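PDB 2IP2: phenazine-1-carboxylate N-methyltransferase from Pseudomonas aeruginosa, which transfers a methyl group from S-adenosyl-L-methionine to phenazine-1-carboxylate, giving 5-methylphenazine-1-carboxylate on the way to the virulence pigment pyocyanine. Local coordinates for residues Glu104-Ala109 with Phe292-Gly297; Tyr133-Arg138 with Gly143-Leu148; Leu148-Ser153 with Leu239-Gly244; Leu155-Ile160 with Val269-Thr274; Val285-His290 with Leu322-Arg327. All coordinates share one frame; numbering follows the deposited sequence.

Interaction 1 of 5, residues Glu104-Ala109 with Phe292-Gly297; sequences EEFHAA and FMACAG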
# COMPACT_ATOMS: atom_id res chain seq x y z
N GLU A 104 2.27 -11.73 5.45
CA GLU A 104 1.54 -12.87 6.02
C GLU A 104 1.03 -12.42 7.35
O GLU A 104 -0.02 -11.78 7.39
CB GLU A 104 2.44 -14.11 6.05
CG GLU A 104 2.65 -14.64 4.61
CD GLU A 104 3.77 -15.69 4.39
OE1 GLU A 104 4.38 -16.22 5.38
OE2 GLU A 104 4.04 -15.95 3.17
N GLU A 105 1.78 -12.66 8.45
CA GLU A 105 1.30 -12.30 9.76
C GLU A 105 0.87 -10.82 9.86
O GLU A 105 -0.17 -10.53 10.44
CB GLU A 105 2.41 -12.49 10.77
CG GLU A 105 2.40 -13.86 11.40
CD GLU A 105 3.13 -14.89 10.56
OE1 GLU A 105 3.61 -14.55 9.44
OE2 GLU A 105 3.25 -16.04 11.06
N PHE A 106 1.68 -9.88 9.37
CA PHE A 106 1.25 -8.48 9.52
C PHE A 106 0.16 -7.99 8.56
O PHE A 106 -0.56 -7.03 8.85
CB PHE A 106 2.43 -7.55 9.52
CG PHE A 106 3.31 -7.69 10.75
CD1 PHE A 106 2.76 -8.17 11.98
CD2 PHE A 106 4.66 -7.33 10.68
CE1 PHE A 106 3.60 -8.22 13.15
CE2 PHE A 106 5.49 -7.41 11.81
CZ PHE A 106 4.96 -7.82 13.05
N HIS A 107 0.04 -8.66 7.43
CA HIS A 107 -1.14 -8.42 6.55
C HIS A 107 -2.42 -8.87 7.29
O HIS A 107 -3.45 -8.18 7.28
CB HIS A 107 -1.01 -9.24 5.26
CG HIS A 107 -2.19 -9.13 4.35
ND1 HIS A 107 -2.39 -8.04 3.52
CD2 HIS A 107 -3.24 -9.97 4.13
CE1 HIS A 107 -3.52 -8.20 2.83
NE2 HIS A 107 -4.05 -9.37 3.18
N ALA A 108 -2.35 -10.04 7.93
CA ALA A 108 -3.46 -10.45 8.78
C ALA A 108 -3.74 -9.46 9.90
O ALA A 108 -4.91 -9.14 10.19
CB ALA A 108 -3.15 -11.82 9.40
N ALA A 109 -2.68 -8.96 10.51
CA ALA A 109 -2.77 -7.99 11.67
C ALA A 109 -3.43 -6.70 11.29
O ALA A 109 -4.12 -6.01 12.13
CB ALA A 109 -1.37 -7.69 12.21
N PHE A 292 1.85 -0.16 17.35
CA PHE A 292 0.60 -0.40 18.00
C PHE A 292 -0.11 -1.62 17.39
O PHE A 292 -0.57 -2.52 18.11
CB PHE A 292 -0.35 0.83 17.93
CG PHE A 292 -1.75 0.46 18.30
CD1 PHE A 292 -2.08 0.22 19.65
CD2 PHE A 292 -2.73 0.19 17.28
CE1 PHE A 292 -3.37 -0.25 19.99
CE2 PHE A 292 -4.00 -0.24 17.60
CZ PHE A 292 -4.34 -0.47 18.97
N MET A 293 -0.19 -1.64 16.05
CA MET A 293 -1.01 -2.67 15.34
C MET A 293 -0.42 -4.05 15.64
O MET A 293 -1.18 -5.02 15.77
CB MET A 293 -1.06 -2.42 13.84
CG MET A 293 -2.18 -3.21 13.05
SD MET A 293 -3.77 -2.67 13.70
CE MET A 293 -3.83 -0.89 13.36
N ALA A 294 0.90 -4.12 15.82
CA ALA A 294 1.56 -5.42 16.04
C ALA A 294 1.50 -5.86 17.51
O ALA A 294 1.18 -6.98 17.80
CB ALA A 294 2.97 -5.37 15.60
N CYS A 295 1.78 -4.96 18.44
CA CYS A 295 1.96 -5.39 19.82
C CYS A 295 1.72 -4.31 20.86
O CYS A 295 2.26 -4.41 22.00
CB CYS A 295 3.39 -5.88 19.98
SG CYS A 295 4.64 -4.60 19.76
N ALA A 296 0.95 -3.28 20.51
CA ALA A 296 0.60 -2.17 21.44
C ALA A 296 1.84 -1.46 21.96
O ALA A 296 1.83 -0.91 23.07
CB ALA A 296 -0.28 -2.70 22.67
N GLY A 297 2.91 -1.47 21.21
CA GLY A 297 4.06 -0.68 21.61
C GLY A 297 3.84 0.74 21.15
O GLY A 297 2.84 1.02 20.45
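Phe106 and Ala109 of the short helix 105-109 meet Met293 and Ala294, near the C-terminal end of helix 282-295. This is helix-to-helix packing in the helical part of a class I O-methyltransferase. All four touching residues are buried. The small residues set the spacing: the CA atoms of Ala109 and Ala294 lie 6.7 Å apart. The aromatic end is apolar. Phe106 CE1 sits 3.8 Å from Ala294 CB, and Phe106 CZ is a little farther from the same methyl. The methyl approaches the ring obliquely. The CG of Phe106 stands anti to its carbonyl carbon (chi1 -68°), which carries the far end of the ring closer to helix 282-295 than its first bond would suggest. Other rings pack round this phenylalanine: Phe101 and His290 meet it edge-to-face, and Tyr102 and Phe132 also touch it. The buried part ends toward the C-terminus of 292-297. Cys295 is partly exposed. Ala296, the first residue to leave helical backbone angles, has a positive phi of 59° and is exposed. Its N still bonds back to Phe292 O at 2.9 Å. On another side of helix 105-109, His107 faces the dimer partner, where it hydrogen-bonds Glu19 and Thr111 of the second subunit. Between the two helices, Met293 runs with its CG anti to the backbone N (chi1 -165°) and then bends at its next two torsions. This brings Met293 CG to 3.5 Å from Ala109 O, with Met293 SD 3.7 Å from that same oxygen.

Interaction 2 of 5, residues Tyr133-Arg138 with Gly143-Leu148; sequences YSYLKR and GRRFLL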
# COMPACT_ATOMS: atom_id res chain seq x y z
N TYR A 133 3.92 -11.38 21.11
CA TYR A 133 5.07 -12.05 21.73
C TYR A 133 4.71 -13.40 22.33
O TYR A 133 5.55 -14.30 22.30
CB TYR A 133 5.82 -11.18 22.75
CG TYR A 133 6.52 -10.06 22.05
CD1 TYR A 133 7.55 -10.33 21.14
CD2 TYR A 133 6.11 -8.72 22.23
CE1 TYR A 133 8.19 -9.29 20.43
CE2 TYR A 133 6.73 -7.67 21.54
CZ TYR A 133 7.77 -7.97 20.65
OH TYR A 133 8.39 -6.93 19.96
N SER A 134 3.48 -13.56 22.80
CA SER A 134 3.03 -14.92 23.24
C SER A 134 3.03 -15.88 22.07
O SER A 134 3.52 -17.02 22.21
CB SER A 134 1.66 -14.90 23.88
OG SER A 134 1.69 -14.10 25.03
N TYR A 135 2.48 -15.43 20.93
CA TYR A 135 2.50 -16.18 19.63
C TYR A 135 3.90 -16.60 19.19
O TYR A 135 4.07 -17.74 18.76
CB TYR A 135 1.83 -15.34 18.52
CG TYR A 135 1.85 -15.88 17.12
CD1 TYR A 135 0.91 -16.82 16.69
CD2 TYR A 135 2.79 -15.42 16.18
CE1 TYR A 135 0.93 -17.32 15.36
CE2 TYR A 135 2.81 -15.91 14.87
CZ TYR A 135 1.90 -16.86 14.49
OH TYR A 135 1.92 -17.34 13.19
N LEU A 136 4.86 -15.67 19.20
CA LEU A 136 6.26 -15.96 18.81
C LEU A 136 6.93 -16.99 19.72
O LEU A 136 7.60 -17.90 19.22
CB LEU A 136 7.13 -14.69 18.78
CG LEU A 136 6.75 -13.66 17.71
CD1 LEU A 136 7.86 -12.60 17.79
CD2 LEU A 136 6.65 -14.22 16.32
N LYS A 137 6.72 -16.84 21.02
CA LYS A 137 7.33 -17.75 22.01
C LYS A 137 6.66 -19.13 21.89
O LYS A 137 7.34 -20.14 22.03
CB LYS A 137 7.15 -17.22 23.43
CG LYS A 137 8.44 -17.27 24.31
CD LYS A 137 8.20 -16.68 25.71
CE LYS A 137 9.54 -16.40 26.45
NZ LYS A 137 9.39 -16.24 27.96
N ARG A 138 5.37 -19.16 21.62
CA ARG A 138 4.65 -20.44 21.49
C ARG A 138 4.96 -21.18 20.20
O ARG A 138 5.10 -22.42 20.19
CB ARG A 138 3.15 -20.24 21.66
CG ARG A 138 2.35 -21.53 21.54
CD ARG A 138 0.87 -21.27 21.57
NE ARG A 138 0.40 -20.54 20.40
CZ ARG A 138 0.19 -21.07 19.20
NH1 ARG A 138 0.41 -22.37 18.97
NH2 ARG A 138 -0.25 -20.29 18.20
N GLY A 143 8.43 -17.66 15.44
CA GLY A 143 9.56 -17.03 16.11
C GLY A 143 10.82 -16.99 15.23
O GLY A 143 11.45 -15.94 15.09
N ARG A 144 11.18 -18.14 14.65
CA ARG A 144 12.26 -18.23 13.66
C ARG A 144 12.10 -17.25 12.49
O ARG A 144 13.00 -16.48 12.15
CB ARG A 144 12.31 -19.66 13.09
CG ARG A 144 13.48 -19.95 12.11
CD ARG A 144 13.33 -21.35 11.47
NE ARG A 144 12.14 -21.47 10.62
CZ ARG A 144 12.02 -20.93 9.41
NH1 ARG A 144 13.01 -20.23 8.89
NH2 ARG A 144 10.90 -21.11 8.70
N ARG A 145 10.93 -17.25 11.89
CA ARG A 145 10.67 -16.31 10.78
C ARG A 145 10.73 -14.84 11.16
O ARG A 145 11.16 -13.95 10.34
CB ARG A 145 9.34 -16.64 10.17
CG ARG A 145 9.40 -17.95 9.32
CD ARG A 145 8.08 -18.16 8.58
NE ARG A 145 6.99 -18.53 9.46
CZ ARG A 145 5.99 -17.70 9.75
NH1 ARG A 145 5.95 -16.49 9.20
NH2 ARG A 145 5.04 -18.07 10.60
N PHE A 146 10.30 -14.54 12.39
CA PHE A 146 10.30 -13.13 12.79
C PHE A 146 11.73 -12.62 12.95
O PHE A 146 12.06 -11.45 12.56
CB PHE A 146 9.43 -12.86 14.04
CG PHE A 146 9.39 -11.39 14.42
CD1 PHE A 146 8.83 -10.48 13.53
CD2 PHE A 146 9.98 -10.93 15.58
CE1 PHE A 146 8.86 -9.09 13.82
CE2 PHE A 146 9.92 -9.54 15.90
CZ PHE A 146 9.37 -8.67 15.00
N LEU A 147 12.59 -13.47 13.53
CA LEU A 147 13.99 -13.16 13.69
C LEU A 147 14.63 -12.90 12.31
O LEU A 147 15.34 -11.92 12.14
CB LEU A 147 14.74 -14.27 14.46
CG LEU A 147 14.44 -14.43 15.97
CD1 LEU A 147 15.28 -15.57 16.53
CD2 LEU A 147 14.69 -13.13 16.75
N LEU A 148 14.35 -13.76 11.33
CA LEU A 148 14.84 -13.55 9.97
C LEU A 148 14.28 -12.23 9.39
O LEU A 148 14.96 -11.49 8.68
CB LEU A 148 14.42 -14.73 9.07
CG LEU A 148 15.27 -15.96 8.71
CD1 LEU A 148 16.46 -16.14 9.56
CD2 LEU A 148 14.34 -17.27 8.52
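Gly143 lies against the backbone of Leu136 where helix 140-150 follows helix 132-138. With no side chain in between, the CA atoms of Leu136 and Gly143 come to 4.4 Å. Gly143 CA also rests 3.8 Å from Leu136 O, so main chain packs on main chain here. The Leu136 side chain continues over the glycine, with its CD2 4.0 Å from Gly143 N. Next in order, Arg145 leaves its helix with CG anti to the carbonyl carbon and bends at chi3 (-71°). The bend brings the guanidinium group back toward Tyr135. The phenol oxygen sits at the guanidinium edge, near its plane, while the ring is turned 74° from that plane. Tyr135 OH is 4.1 Å from Arg145 NH2, so the two are neighbours rather than bonded. What joins them is Glu105: its OE2 takes a salt bridge from Arg145 and a hydrogen bond from Tyr135. One carboxylate oxygen thus holds both polar groups. Phe146 comes last and is apolar. Its CG, anti to the backbone N, directs the ring at Leu136. Leu136 CD1 meets Phe146 CD2 at 3.5 Å, coming in obliquely to the ring. The other methyl, Leu136 CD2, packs 3.8 Å from Phe146 CB. Phe132 and Phe101 add further rings around Phe146. The short segment axes run at 112° and approach to 9.2 Å. This is a steeply crossed pair of consecutive helices with a very short connection, part of the helical layer beside the Rossmann-like methyltransferase core.

Interaction 3 of 5, residues Leu148-Ser153 with Leu239-Gly244; sequences LAMKAS and LSRIIG
Met150 and Arg241 reach for each other from opposite directions. The thioether end of Met150 lands over one face of the Arg241 guanidinium group. Its methyl, Met150 CE, is 3.8 Å from Arg241 NE and 4.0 Å from Arg241 CZ, so it sits above the flat group and not at a single corner. Met150 gets there by bending at chi2 and chi3. Arg241 bends as well, at chi3 (-104°), turning the guanidinium group out of line with its carbons. Ser153 adds a second, oblique contact, with its CB 3.8 Å from Arg241 NH2. The backbones stay far apart, the nearest CA pair being Ser153 and Arg241 at 11.4 Å. The long side chains of Met150 and Arg241 bridge the gap between the C-terminal part of helix 140-150 and the loop past strand 236-240. In class I methyltransferases the C-terminal ends of the parallel strands border the cofactor site. Arg241 is predicted to bind S-adenosyl-L-methionine, and Phe157 of helix 154-163 also touches it. The contact is van der Waals in kind. A methyl over the guanidinium face makes no use of the N-H groups, which is compatible with their serving a polar partner such as the predicted ligand.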
# COMPACT_ATOMS: atom_id res chain seq x y z
N LEU A 148 14.35 -13.76 11.33
CA LEU A 148 14.84 -13.55 9.97
C LEU A 148 14.28 -12.23 9.39
O LEU A 148 14.96 -11.49 8.68
CB LEU A 148 14.42 -14.73 9.07
CG LEU A 148 15.27 -15.96 8.71
CD1 LEU A 148 16.46 -16.14 9.56
CD2 LEU A 148 14.34 -17.27 8.52
N ALA A 149 13.03 -11.93 9.70
CA ALA A 149 12.48 -10.65 9.22
C ALA A 149 13.18 -9.45 9.88
O ALA A 149 13.37 -8.39 9.25
CB ALA A 149 11.04 -10.59 9.47
N MET A 150 13.56 -9.59 11.15
CA MET A 150 14.21 -8.48 11.88
C MET A 150 15.65 -8.25 11.40
O MET A 150 16.20 -7.16 11.57
CB MET A 150 14.17 -8.79 13.37
CG MET A 150 12.82 -8.57 13.98
SD MET A 150 12.14 -6.92 13.66
CE MET A 150 13.30 -5.86 14.57
N LYS A 151 16.22 -9.25 10.75
CA LYS A 151 17.51 -9.06 10.08
C LYS A 151 17.58 -7.93 9.05
O LYS A 151 18.68 -7.39 8.79
CB LYS A 151 17.99 -10.37 9.48
CG LYS A 151 18.50 -11.35 10.53
CD LYS A 151 19.22 -12.47 9.83
CE LYS A 151 20.27 -13.10 10.69
NZ LYS A 151 20.87 -14.31 9.98
N ALA A 152 16.43 -7.55 8.47
CA ALA A 152 16.42 -6.42 7.52
C ALA A 152 16.99 -5.16 8.18
O ALA A 152 17.63 -4.32 7.53
CB ALA A 152 15.01 -6.18 6.97
N SER A 153 16.81 -5.07 9.49
CA SER A 153 17.30 -3.93 10.29
C SER A 153 18.79 -4.03 10.70
O SER A 153 19.32 -3.10 11.31
CB SER A 153 16.38 -3.71 11.50
OG SER A 153 15.19 -3.03 11.07
N LEU A 239 22.05 0.25 24.17
CA LEU A 239 20.67 0.09 24.60
C LEU A 239 19.81 0.10 23.32
O LEU A 239 19.37 1.15 22.89
CB LEU A 239 20.26 1.30 25.52
CG LEU A 239 20.54 1.14 27.02
CD1 LEU A 239 21.97 0.67 27.30
CD2 LEU A 239 20.21 2.44 27.82
N SER A 240 19.66 -1.08 22.69
CA SER A 240 19.05 -1.16 21.36
C SER A 240 17.65 -1.67 21.55
O SER A 240 17.44 -2.78 22.07
CB SER A 240 19.85 -2.10 20.45
OG SER A 240 19.20 -2.37 19.20
N ARG A 241 16.69 -0.85 21.14
CA ARG A 241 15.28 -1.23 21.23
C ARG A 241 14.94 -1.76 22.63
O ARG A 241 14.26 -2.76 22.75
CB ARG A 241 14.96 -2.30 20.18
CG ARG A 241 15.14 -1.82 18.78
CD ARG A 241 14.33 -2.66 17.78
NE ARG A 241 15.15 -3.61 17.01
CZ ARG A 241 15.93 -3.26 15.98
NH1 ARG A 241 16.01 -1.98 15.60
NH2 ARG A 241 16.63 -4.19 15.31
N ILE A 242 15.45 -1.09 23.66
CA ILE A 242 15.22 -1.54 25.02
C ILE A 242 14.46 -0.48 25.84
O ILE A 242 13.57 -0.81 26.58
CB ILE A 242 16.54 -2.07 25.69
CG1 ILE A 242 16.22 -3.14 26.75
CG2 ILE A 242 17.38 -0.93 26.26
CD1 ILE A 242 15.83 -4.56 26.19
N ILE A 243 14.80 0.78 25.69
CA ILE A 243 14.15 1.84 26.45
C ILE A 243 12.65 1.97 26.09
O ILE A 243 11.80 2.15 26.98
CB ILE A 243 14.93 3.17 26.26
CG1 ILE A 243 16.25 3.11 27.04
CG2 ILE A 243 14.11 4.40 26.66
CD1 ILE A 243 16.10 2.88 28.55
N GLY A 244 12.34 1.84 24.79
CA GLY A 244 10.96 1.98 24.28
C GLY A 244 9.93 1.21 25.08
O GLY A 244 8.76 1.61 25.19

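Interaction 4 of 5, residues Leu155-Ile160 with Val269-Thr274; sequences LAFHEI and VVIERT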
# COMPACT_ATOMS: atom_id res chain seq x y z
N LEU A 155 20.77 -3.52 8.61
CA LEU A 155 21.20 -2.34 7.86
C LEU A 155 21.67 -1.24 8.83
O LEU A 155 22.71 -0.61 8.61
CB LEU A 155 20.09 -1.81 6.94
CG LEU A 155 20.12 -2.19 5.45
CD1 LEU A 155 19.74 -3.64 5.20
CD2 LEU A 155 19.23 -1.26 4.62
N ALA A 156 20.91 -1.02 9.89
CA ALA A 156 21.23 0.04 10.83
C ALA A 156 22.43 -0.40 11.68
O ALA A 156 23.37 0.37 11.89
CB ALA A 156 20.05 0.38 11.71
N PHE A 157 22.38 -1.65 12.15
CA PHE A 157 23.43 -2.20 13.02
C PHE A 157 24.81 -2.15 12.36
O PHE A 157 25.78 -1.97 13.06
CB PHE A 157 23.15 -3.65 13.43
CG PHE A 157 22.01 -3.82 14.44
CD1 PHE A 157 21.44 -2.72 15.11
CD2 PHE A 157 21.50 -5.10 14.69
CE1 PHE A 157 20.37 -2.91 16.04
CE2 PHE A 157 20.45 -5.29 15.61
CZ PHE A 157 19.88 -4.19 16.28
N HIS A 158 24.89 -2.37 11.04
CA HIS A 158 26.17 -2.39 10.36
C HIS A 158 26.78 -1.00 10.28
O HIS A 158 28.02 -0.88 10.17
CB HIS A 158 26.08 -3.01 8.95
CG HIS A 158 25.82 -4.49 8.96
ND1 HIS A 158 26.54 -5.37 9.73
CD2 HIS A 158 24.92 -5.24 8.28
CE1 HIS A 158 26.10 -6.60 9.53
NE2 HIS A 158 25.11 -6.54 8.66
N GLU A 159 25.93 0.03 10.33
CA GLU A 159 26.42 1.43 10.42
C GLU A 159 27.04 1.75 11.75
O GLU A 159 27.91 2.60 11.81
CB GLU A 159 25.35 2.48 10.16
CG GLU A 159 25.18 2.86 8.68
CD GLU A 159 26.46 3.39 8.04
OE1 GLU A 159 26.94 4.52 8.37
OE2 GLU A 159 26.99 2.65 7.20
N ILE A 160 26.58 1.10 12.82
CA ILE A 160 27.03 1.49 14.16
C ILE A 160 28.58 1.47 14.35
O ILE A 160 29.18 2.49 14.75
CB ILE A 160 26.23 0.74 15.28
CG1 ILE A 160 24.84 1.38 15.37
CG2 ILE A 160 26.89 0.88 16.66
CD1 ILE A 160 23.87 0.58 16.14
N VAL A 269 24.73 4.37 24.51
CA VAL A 269 24.33 4.55 23.12
C VAL A 269 22.93 3.93 22.98
O VAL A 269 22.76 2.72 23.15
CB VAL A 269 25.34 3.87 22.14
CG1 VAL A 269 24.76 3.85 20.66
CG2 VAL A 269 26.73 4.56 22.20
N VAL A 270 21.93 4.79 22.74
CA VAL A 270 20.56 4.36 22.61
C VAL A 270 20.25 4.24 21.11
O VAL A 270 20.49 5.18 20.32
CB VAL A 270 19.63 5.40 23.22
CG1 VAL A 270 18.18 5.00 22.99
CG2 VAL A 270 19.93 5.61 24.75
N ILE A 271 19.80 3.06 20.70
CA ILE A 271 19.50 2.84 19.28
C ILE A 271 18.03 2.56 19.26
O ILE A 271 17.62 1.54 19.83
CB ILE A 271 20.29 1.64 18.73
CG1 ILE A 271 21.79 1.88 18.89
CG2 ILE A 271 19.94 1.37 17.27
CD1 ILE A 271 22.57 0.58 19.07
N GLU A 272 17.21 3.46 18.67
CA GLU A 272 15.77 3.31 18.75
C GLU A 272 15.08 4.16 17.71
O GLU A 272 15.63 5.18 17.29
CB GLU A 272 15.22 3.65 20.15
CG GLU A 272 14.04 2.68 20.54
CD GLU A 272 14.00 2.25 21.99
OE1 GLU A 272 14.26 3.08 22.88
OE2 GLU A 272 13.67 1.07 22.26
N ARG A 273 13.92 3.75 17.22
CA ARG A 273 13.20 4.73 16.37
C ARG A 273 12.57 5.79 17.26
O ARG A 273 11.88 5.46 18.18
CB ARG A 273 12.07 4.11 15.59
CG ARG A 273 12.46 3.07 14.61
CD ARG A 273 11.27 2.97 13.55
NE ARG A 273 11.81 2.12 12.52
CZ ARG A 273 11.53 0.84 12.44
NH1 ARG A 273 10.63 0.33 13.29
NH2 ARG A 273 12.08 0.11 11.50
N THR A 274 12.81 7.06 16.99
CA THR A 274 12.09 8.08 17.76
C THR A 274 11.34 8.99 16.77
O THR A 274 11.77 9.10 15.63
CB THR A 274 13.03 8.96 18.61
OG1 THR A 274 13.90 9.70 17.74
CG2 THR A 274 13.87 8.14 19.56
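The Phe157 ring presents an edge to Ile271. Ile271 CG2 lies close to the ring plane, 4.5 Å from Phe157 CE1, and segment 269-274 places nothing over either face. Other neighbours of the ring come from elsewhere: Ala184 of helix 180-188 and Ser240 of strand 236-240. Phe157 thus stands between a helix and the ends of strands. The closer meeting is between two isoleucines, which point at each other tip to tip. Ile160 CD1 is 3.2 Å from Ile271 CD1, tighter than usual for two methyl carbons, so the exact placement of these ends may be slightly off. Ile160 CD1 also lies 3.7 Å from Ile271 CG1. The motif is a helix packed on a beta sheet. Helix 154-163 lies across one side of the seven-stranded Rossmann-like sheet of this class I methyltransferase, over strand 267-272. The two backbones come nearest at Phe157 and Ile271, whose CA atoms are 8.9 Å apart. In Ile160, CG1 stands anti to the carbonyl carbon (chi1 -75°), and an extended chi2 of 166° sends CD1 out to the strand. Leu181 of helix 180-188 touches both Ile160 and Ile271.

Interaction 5 of 5, residues Val285-His290 with Leu322-Arg327; sequences VLWDVH and LPMETR
A largely apolar contact sets the indole of Trp287, on helix 282-295, against Met324 and Glu325 in the tight turn of a beta hairpin. The hairpin joins edge strand 314-322 to strand 326-333, which runs antiparallel to both its neighbours in the Rossmann-like methyltransferase sheet. The turn is closed by Leu322 N bonding to Thr326 O at 2.8 Å. Both Met324 and Glu325 have positive phi, which places them in the left-handed helical region. Trp287 is buried and points at the turn, and its CA is 8.4 Å from that of Glu325. Its five-membered ring meets the aliphatic part of Glu325: Trp287 CD1 is 3.9 Å from both CB and CG of that residue. Its six-membered ring meets Met324, whose chain bends at chi2 and chi3 to bring Met324 CE within 4.2 Å of Trp287 CZ2. Both residues approach the indole obliquely. Arg273 adds a cation-pi contact to the same indole. Ile13 of the second subunit packs on Trp287 and on Met324, so the contact also belongs to the dimer interface. The CB of Glu325 points at the tryptophan, but a bend at chi2 (-63°) turns the carboxylate aside. The carboxylate plane is tilted 36° from the indole plane, and Glu325 OE1 is hydrogen-bonded to Ser281 OG.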
# COMPACT_ATOMS: atom_id res chain seq x y z
N VAL A 285 6.22 7.89 11.54
CA VAL A 285 4.91 7.84 12.13
C VAL A 285 4.13 6.60 11.64
O VAL A 285 3.38 6.00 12.40
CB VAL A 285 4.16 9.22 12.10
CG1 VAL A 285 4.90 10.19 13.04
CG2 VAL A 285 4.05 9.86 10.71
N LEU A 286 4.35 6.21 10.40
CA LEU A 286 3.80 4.94 9.91
C LEU A 286 4.34 3.76 10.76
O LEU A 286 3.58 2.85 11.19
CB LEU A 286 4.17 4.74 8.46
CG LEU A 286 3.59 3.47 7.77
CD1 LEU A 286 2.10 3.51 7.91
CD2 LEU A 286 3.94 3.51 6.31
N TRP A 287 5.66 3.74 10.98
CA TRP A 287 6.23 2.74 11.94
C TRP A 287 5.56 2.79 13.32
O TRP A 287 5.32 1.74 13.97
CB TRP A 287 7.73 2.92 12.09
CG TRP A 287 8.55 2.42 10.93
CD1 TRP A 287 9.35 3.17 10.09
CD2 TRP A 287 8.62 1.06 10.45
NE1 TRP A 287 9.92 2.35 9.14
CE2 TRP A 287 9.50 1.05 9.34
CE3 TRP A 287 8.04 -0.14 10.87
CZ2 TRP A 287 9.83 -0.13 8.64
CZ3 TRP A 287 8.40 -1.33 10.19
CH2 TRP A 287 9.28 -1.31 9.11
N ASP A 288 5.24 3.99 13.79
CA ASP A 288 4.61 4.11 15.11
C ASP A 288 3.24 3.44 15.18
O ASP A 288 2.94 2.74 16.16
CB ASP A 288 4.50 5.57 15.48
CG ASP A 288 3.77 5.77 16.83
OD1 ASP A 288 4.37 5.39 17.85
OD2 ASP A 288 2.63 6.35 16.84
N VAL A 289 2.43 3.64 14.13
CA VAL A 289 1.08 3.05 14.13
C VAL A 289 1.20 1.54 13.98
O VAL A 289 0.49 0.77 14.63
CB VAL A 289 0.11 3.70 13.12
CG1 VAL A 289 -1.25 3.00 13.18
CG2 VAL A 289 -0.14 5.22 13.47
N HIS A 290 2.17 1.14 13.16
CA HIS A 290 2.43 -0.29 13.00
C HIS A 290 2.82 -0.95 14.33
O HIS A 290 2.37 -2.09 14.64
CB HIS A 290 3.55 -0.49 11.99
CG HIS A 290 3.98 -1.93 11.88
ND1 HIS A 290 3.11 -2.94 11.48
CD2 HIS A 290 5.17 -2.53 12.13
CE1 HIS A 290 3.77 -4.09 11.45
NE2 HIS A 290 5.02 -3.87 11.85
N LEU A 322 20.06 6.87 11.44
CA LEU A 322 20.48 5.59 10.83
C LEU A 322 19.44 5.09 9.81
O LEU A 322 18.34 5.64 9.72
CB LEU A 322 20.73 4.52 11.92
CG LEU A 322 21.66 4.73 13.12
CD1 LEU A 322 21.43 3.54 14.11
CD2 LEU A 322 23.14 4.78 12.70
N PRO A 323 19.78 4.05 9.01
CA PRO A 323 18.77 3.51 8.10
C PRO A 323 17.48 3.04 8.76
O PRO A 323 17.47 2.71 9.96
CB PRO A 323 19.49 2.30 7.43
CG PRO A 323 20.93 2.58 7.56
CD PRO A 323 21.09 3.37 8.87
N MET A 324 16.41 3.02 7.95
CA MET A 324 15.09 2.53 8.32
C MET A 324 14.55 3.24 9.54
O MET A 324 14.12 2.60 10.51
CB MET A 324 15.13 1.03 8.53
CG MET A 324 16.07 0.37 7.54
SD MET A 324 15.48 -1.24 7.07
CE MET A 324 13.71 -1.09 7.50
N GLU A 325 14.61 4.58 9.48
CA GLU A 325 14.00 5.44 10.48
C GLU A 325 14.49 5.16 11.92
O GLU A 325 13.74 5.38 12.87
CB GLU A 325 12.45 5.44 10.38
CG GLU A 325 11.86 5.99 9.07
CD GLU A 325 12.18 7.47 8.82
OE1 GLU A 325 12.30 8.23 9.80
OE2 GLU A 325 12.29 7.87 7.64
N THR A 326 15.74 4.73 12.09
CA THR A 326 16.22 4.48 13.47
C THR A 326 17.21 5.56 13.88
O THR A 326 17.82 6.20 13.03
CB THR A 326 16.83 3.05 13.70
OG1 THR A 326 17.79 3.06 14.78
CG2 THR A 326 17.51 2.56 12.49
N ARG A 327 17.32 5.80 15.17
CA ARG A 327 18.17 6.90 15.64
C ARG A 327 19.27 6.31 16.46
O ARG A 327 19.05 5.31 17.16
CB ARG A 327 17.39 7.81 16.56
CG ARG A 327 17.61 9.24 16.27
CD ARG A 327 16.28 9.80 15.78
NE ARG A 327 16.43 10.67 14.63
CZ ARG A 327 15.42 11.34 14.07
NH1 ARG A 327 14.18 11.25 14.56
NH2 ARG A 327 15.66 12.10 13.03

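In the fold
Interactions 1 and 2 are tied by Glu105, whose OE2 is 2.7 Å from Arg145 NH2 and 2.8 Å from Tyr135 OH. Interactions 1 and 5 share helix 282-295, and both also touch the second subunit. Interactions 2 and 3 share Leu148 on helix 140-150. Interactions 3, 4 and 5 meet at one sheet. Arg241 N bonds to Ile271 O at 2.9 Å between interactions 3 and 4. Glu272 O accepts a hydrogen bond from Arg327 N at 2.8 Å between 4 and 5. Ala152 O of interaction 3 lies 3.8 Å from Met324 SD of interaction 5. Arg241, predicted to bind S-adenosyl-L-methionine, lies in interaction 3. Its side chain is about 8 Å from those of Phe146 and Met324.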